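Side-chain contact in alkane monooxygenase (Geobacillus thermodenitrificans, PDB 3B9O), which belongs to the luciferase-like monooxygenases, flavin-dependent proteins built on a TIM barrel, and holds flavin mononucleotide in its pocket: residues 165-170 / 204-209. Residues are numbered along the deposited sequence; the frame is centred on the assembly and turned at random.
Sequences LEVCYK and KYFEVP
Val167 meets Phe206 and Val208 with a different methyl group for each, a compact example of how one branched side chain can anchor a short hairpin to a helix. Its CG2 reaches Phe206, lying 4.0 Å from Phe206 CB and equally close to CD1, so that the methyl sits where the ring joins its stem and approaches the ring obliquely. Its CG1 turns instead to Val208, 4.1 Å from Val208 CG2. In both pairs the side chains cross at about a right angle, and all the cross-contact atoms are carbon; no hydrogen bond links the two segments. The division of labour follows from the Val167 torsion: with CG1 anti to the backbone N (chi1 173°), CG2 is left beside that nitrogen and anti to the carbonyl carbon, and the branches diverge toward separate partners. Helix 154-174 belongs to the alpha-helical surround of a TIM barrel, the fold of the luciferase-like monooxygenases, whereas strand 207-208 pairs antiparallel with strand 201-202 in a small two-stranded excursion from the barrel. Phe206, just before the strand, and Val208 within it both start their side chains toward the helix, while Glu207 between them starts away, the alternation expected of an extended chain. Pro112 and His201 touch both Val167 and Phe206, and His111 meets the Phe206 ring edge-to-face. Polar ties flank this apolar patch: Glu163, one turn before Val167, accepts the backbone N-H groups of Tyr205 and Phe206 on its two carboxylate oxygens. On the helix itself, Lys170 NZ forms a salt bridge with Glu166 OE1 at 3.0 Å, coming from above the carboxylate plane, 52° out of it, and the same ammonium nitrogen is hydrogen-bonded to ND1 of His201 on the partner strand.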
ATOM      1  N   LEU A 165      10.617  -4.245 -12.412  1.00 14.22           N
ATOM      2  CA  LEU A 165       9.465  -5.144 -12.611  1.00 11.81           C
ATOM      3  C   LEU A 165       9.693  -6.147 -13.754  1.00 24.88           C
ATOM      4  O   LEU A 165       9.331  -7.308 -13.628  1.00 19.01           O
ATOM      5  CB  LEU A 165       8.175  -4.346 -12.788  1.00 11.65           C
ATOM      6  CG  LEU A 165       7.463  -3.901 -11.490  1.00 29.50           C
ATOM      7  CD1 LEU A 165       6.240  -3.159 -11.917  1.00 19.65           C
ATOM      8  CD2 LEU A 165       7.045  -5.097 -10.631  1.00 23.38           C
ATOM      9  N   GLU A 166      10.311  -5.704 -14.858  1.00 23.59           N
ATOM     10  CA  GLU A 166      10.643  -6.593 -15.996  1.00 15.08           C
ATOM     11  C   GLU A 166      11.414  -7.798 -15.448  1.00 15.56           C
ATOM     12  O   GLU A 166      11.078  -8.955 -15.743  1.00 17.36           O
ATOM     13  CB  GLU A 166      11.507  -5.844 -17.057  1.00 23.98           C
ATOM     14  CG  GLU A 166      11.571  -6.535 -18.451  1.00 55.01           C
ATOM     15  CD  GLU A 166      12.593  -5.941 -19.525  1.00 80.07           C
ATOM     16  OE1 GLU A 166      12.804  -6.686 -20.540  1.00 51.52           O
ATOM     17  OE2 GLU A 166      13.179  -4.799 -19.382  1.00 28.54           O
ATOM     18  N   VAL A 167      12.442  -7.496 -14.648  1.00 18.45           N
ATOM     19  CA  VAL A 167      13.339  -8.510 -14.028  1.00 16.10           C
ATOM     20  C   VAL A 167      12.573  -9.448 -13.106  1.00 15.77           C
ATOM     21  O   VAL A 167      12.694 -10.674 -13.229  1.00 16.44           O
ATOM     22  CB  VAL A 167      14.524  -7.846 -13.226  1.00 20.23           C
ATOM     23  CG1 VAL A 167      15.330  -8.881 -12.474  1.00 13.27           C
ATOM     24  CG2 VAL A 167      15.446  -7.011 -14.180  1.00 19.04           C
ATOM     25  N   CYS A 168      11.759  -8.868 -12.210  1.00 13.97           N
ATOM     26  CA  CYS A 168      10.946  -9.665 -11.283  1.00 14.49           C
ATOM     27  C   CYS A 168       9.953 -10.538 -12.032  1.00 12.94           C
ATOM     28  O   CYS A 168       9.867 -11.759 -11.785  1.00 12.92           O
ATOM     29  CB  CYS A 168      10.264  -8.741 -10.242  1.00 14.07           C
ATOM     30  SG  CYS A 168      11.504  -8.019  -9.139  1.00 18.01           S
ATOM     31  N   TYR A 169       9.242  -9.955 -13.005  1.00 15.02           N
ATOM     32  CA  TYR A 169       8.310 -10.770 -13.832  1.00 14.98           C
ATOM     33  C   TYR A 169       9.022 -11.957 -14.503  1.00 18.37           C
ATOM     34  O   TYR A 169       8.514 -13.077 -14.468  1.00 17.57           O
ATOM     35  CB  TYR A 169       7.638  -9.954 -14.957  1.00 13.98           C
ATOM     36  CG  TYR A 169       6.734  -8.804 -14.553  1.00 17.01           C
ATOM     37  CD1 TYR A 169       6.597  -7.700 -15.403  1.00 16.92           C
ATOM     38  CD2 TYR A 169       6.015  -8.809 -13.335  1.00 19.15           C
ATOM     39  CE1 TYR A 169       5.768  -6.629 -15.089  1.00 15.00           C
ATOM     40  CE2 TYR A 169       5.158  -7.726 -13.000  1.00 14.90           C
ATOM     41  CZ  TYR A 169       5.064  -6.639 -13.887  1.00 14.95           C
ATOM     42  OH  TYR A 169       4.239  -5.586 -13.592  1.00 16.35           O
ATOM     43  N   LYS A 170      10.193 -11.724 -15.123  1.00 14.41           N
ATOM     44  CA  LYS A 170      10.943 -12.850 -15.746  1.00 12.19           C
ATOM     45  C   LYS A 170      11.296 -13.947 -14.738  1.00 12.96           C
ATOM     46  O   LYS A 170      11.059 -15.106 -14.990  1.00 16.65           O
ATOM     47  CB  LYS A 170      12.204 -12.358 -16.434  1.00 16.36           C
ATOM     48  CG  LYS A 170      11.917 -11.526 -17.715  1.00 17.26           C
ATOM     49  CD  LYS A 170      13.177 -10.739 -18.113  1.00 16.76           C
ATOM     50  CE  LYS A 170      12.807  -9.890 -19.326  1.00 17.77           C
ATOM     51  NZ  LYS A 170      13.995  -9.371 -20.005  1.00 17.64           N
ATOM     52  N   LYS A 204      19.128  -1.381 -19.483  1.00 17.75           N
ATOM     53  CA  LYS A 204      19.867  -0.202 -19.090  1.00 25.98           C
ATOM     54  C   LYS A 204      20.370  -0.226 -17.640  1.00 32.75           C
ATOM     55  O   LYS A 204      21.507   0.200 -17.361  1.00 22.00           O
ATOM     56  CB  LYS A 204      19.005   1.030 -19.321  1.00 22.00           C
ATOM     57  CG  LYS A 204      19.512   2.326 -18.719  1.00 23.38           C
ATOM     58  CD  LYS A 204      18.668   3.481 -19.220  1.00 18.88           C
ATOM     59  CE  LYS A 204      19.360   4.799 -18.972  1.00 26.87           C
ATOM     60  NZ  LYS A 204      18.387   5.857 -19.289  1.00 33.33           N
ATOM     61  N   TYR A 205      19.513  -0.689 -16.723  1.00 19.47           N
ATOM     62  CA  TYR A 205      19.856  -0.673 -15.299  1.00 21.26           C
ATOM     63  C   TYR A 205      20.348  -2.010 -14.771  1.00 21.26           C
ATOM     64  O   TYR A 205      21.154  -2.031 -13.859  1.00 26.95           O
ATOM     65  CB  TYR A 205      18.690  -0.169 -14.442  1.00 21.41           C
ATOM     66  CG  TYR A 205      18.252   1.231 -14.811  1.00 22.15           C
ATOM     67  CD1 TYR A 205      18.978   2.345 -14.385  1.00 28.29           C
ATOM     68  CD2 TYR A 205      17.122   1.440 -15.589  1.00 14.84           C
ATOM     69  CE1 TYR A 205      18.585   3.620 -14.731  1.00 24.81           C
ATOM     70  CE2 TYR A 205      16.737   2.711 -15.949  1.00 23.31           C
ATOM     71  CZ  TYR A 205      17.464   3.783 -15.502  1.00 19.62           C
ATOM     72  OH  TYR A 205      17.066   5.037 -15.846  1.00 39.37           O
ATOM     73  N   PHE A 206      19.889  -3.105 -15.347  1.00 14.37           N
ATOM     74  CA  PHE A 206      20.171  -4.443 -14.820  1.00 18.03           C
ATOM     75  C   PHE A 206      20.688  -5.429 -15.839  1.00 11.80           C
ATOM     76  O   PHE A 206      20.291  -5.425 -17.011  1.00 17.29           O
ATOM     77  CB  PHE A 206      18.883  -5.006 -14.173  1.00 13.66           C
ATOM     78  CG  PHE A 206      18.361  -4.148 -13.067  1.00 14.28           C
ATOM     79  CD1 PHE A 206      17.139  -3.502 -13.188  1.00 18.76           C
ATOM     80  CD2 PHE A 206      19.116  -3.989 -11.896  1.00 21.67           C
ATOM     81  CE1 PHE A 206      16.659  -2.700 -12.155  1.00 20.23           C
ATOM     82  CE2 PHE A 206      18.666  -3.202 -10.862  1.00 15.98           C
ATOM     83  CZ  PHE A 206      17.433  -2.541 -10.987  1.00 24.77           C
ATOM     84  N   GLU A 207      21.521  -6.327 -15.353  1.00 17.49           N
ATOM     85  CA  GLU A 207      21.985  -7.473 -16.098  1.00 16.52           C
ATOM     86  C   GLU A 207      21.829  -8.686 -15.172  1.00 16.58           C
ATOM     87  O   GLU A 207      22.548  -8.811 -14.170  1.00 27.43           O
ATOM     88  CB  GLU A 207      23.462  -7.276 -16.493  1.00 17.23           C
ATOM     89  CG  GLU A 207      23.984  -8.338 -17.472  1.00 36.75           C
ATOM     90  CD  GLU A 207      23.513  -8.058 -18.889  1.00 47.06           C
ATOM     91  OE1 GLU A 207      23.390  -6.867 -19.276  1.00 59.16           O
ATOM     92  OE2 GLU A 207      23.263  -9.030 -19.629  1.00 72.43           O
ATOM     93  N   VAL A 208      20.879  -9.555 -15.500  1.00 22.47           N
ATOM     94  CA  VAL A 208      20.487 -10.682 -14.634  1.00 17.35           C
ATOM     95  C   VAL A 208      20.291 -11.928 -15.480  1.00 19.24           C
ATOM     96  O   VAL A 208      19.228 -12.137 -16.044  1.00 19.87           O
ATOM     97  CB  VAL A 208      19.194 -10.391 -13.807  1.00 22.17           C
ATOM     98  CG1 VAL A 208      18.814 -11.607 -12.924  1.00 16.69           C
ATOM     99  CG2 VAL A 208      19.374  -9.149 -12.967  1.00 17.12           C
ATOM    100  N   PRO A 209      21.340 -12.750 -15.589  1.00 17.56           N
ATOM    101  CA  PRO A 209      21.236 -14.026 -16.330  1.00 22.72           C
ATOM    102  C   PRO A 209      20.205 -15.008 -15.768  1.00 23.22           C
ATOM    103  O   PRO A 209      19.624 -15.774 -16.527  1.00 25.64           O
ATOM    104  CB  PRO A 209      22.658 -14.607 -16.298  1.00 30.59           C
ATOM    105  CG  PRO A 209      23.452 -13.755 -15.336  1.00 32.99           C
ATOM    106  CD  PRO A 209      22.693 -12.470 -15.078  1.00 19.94           C
TER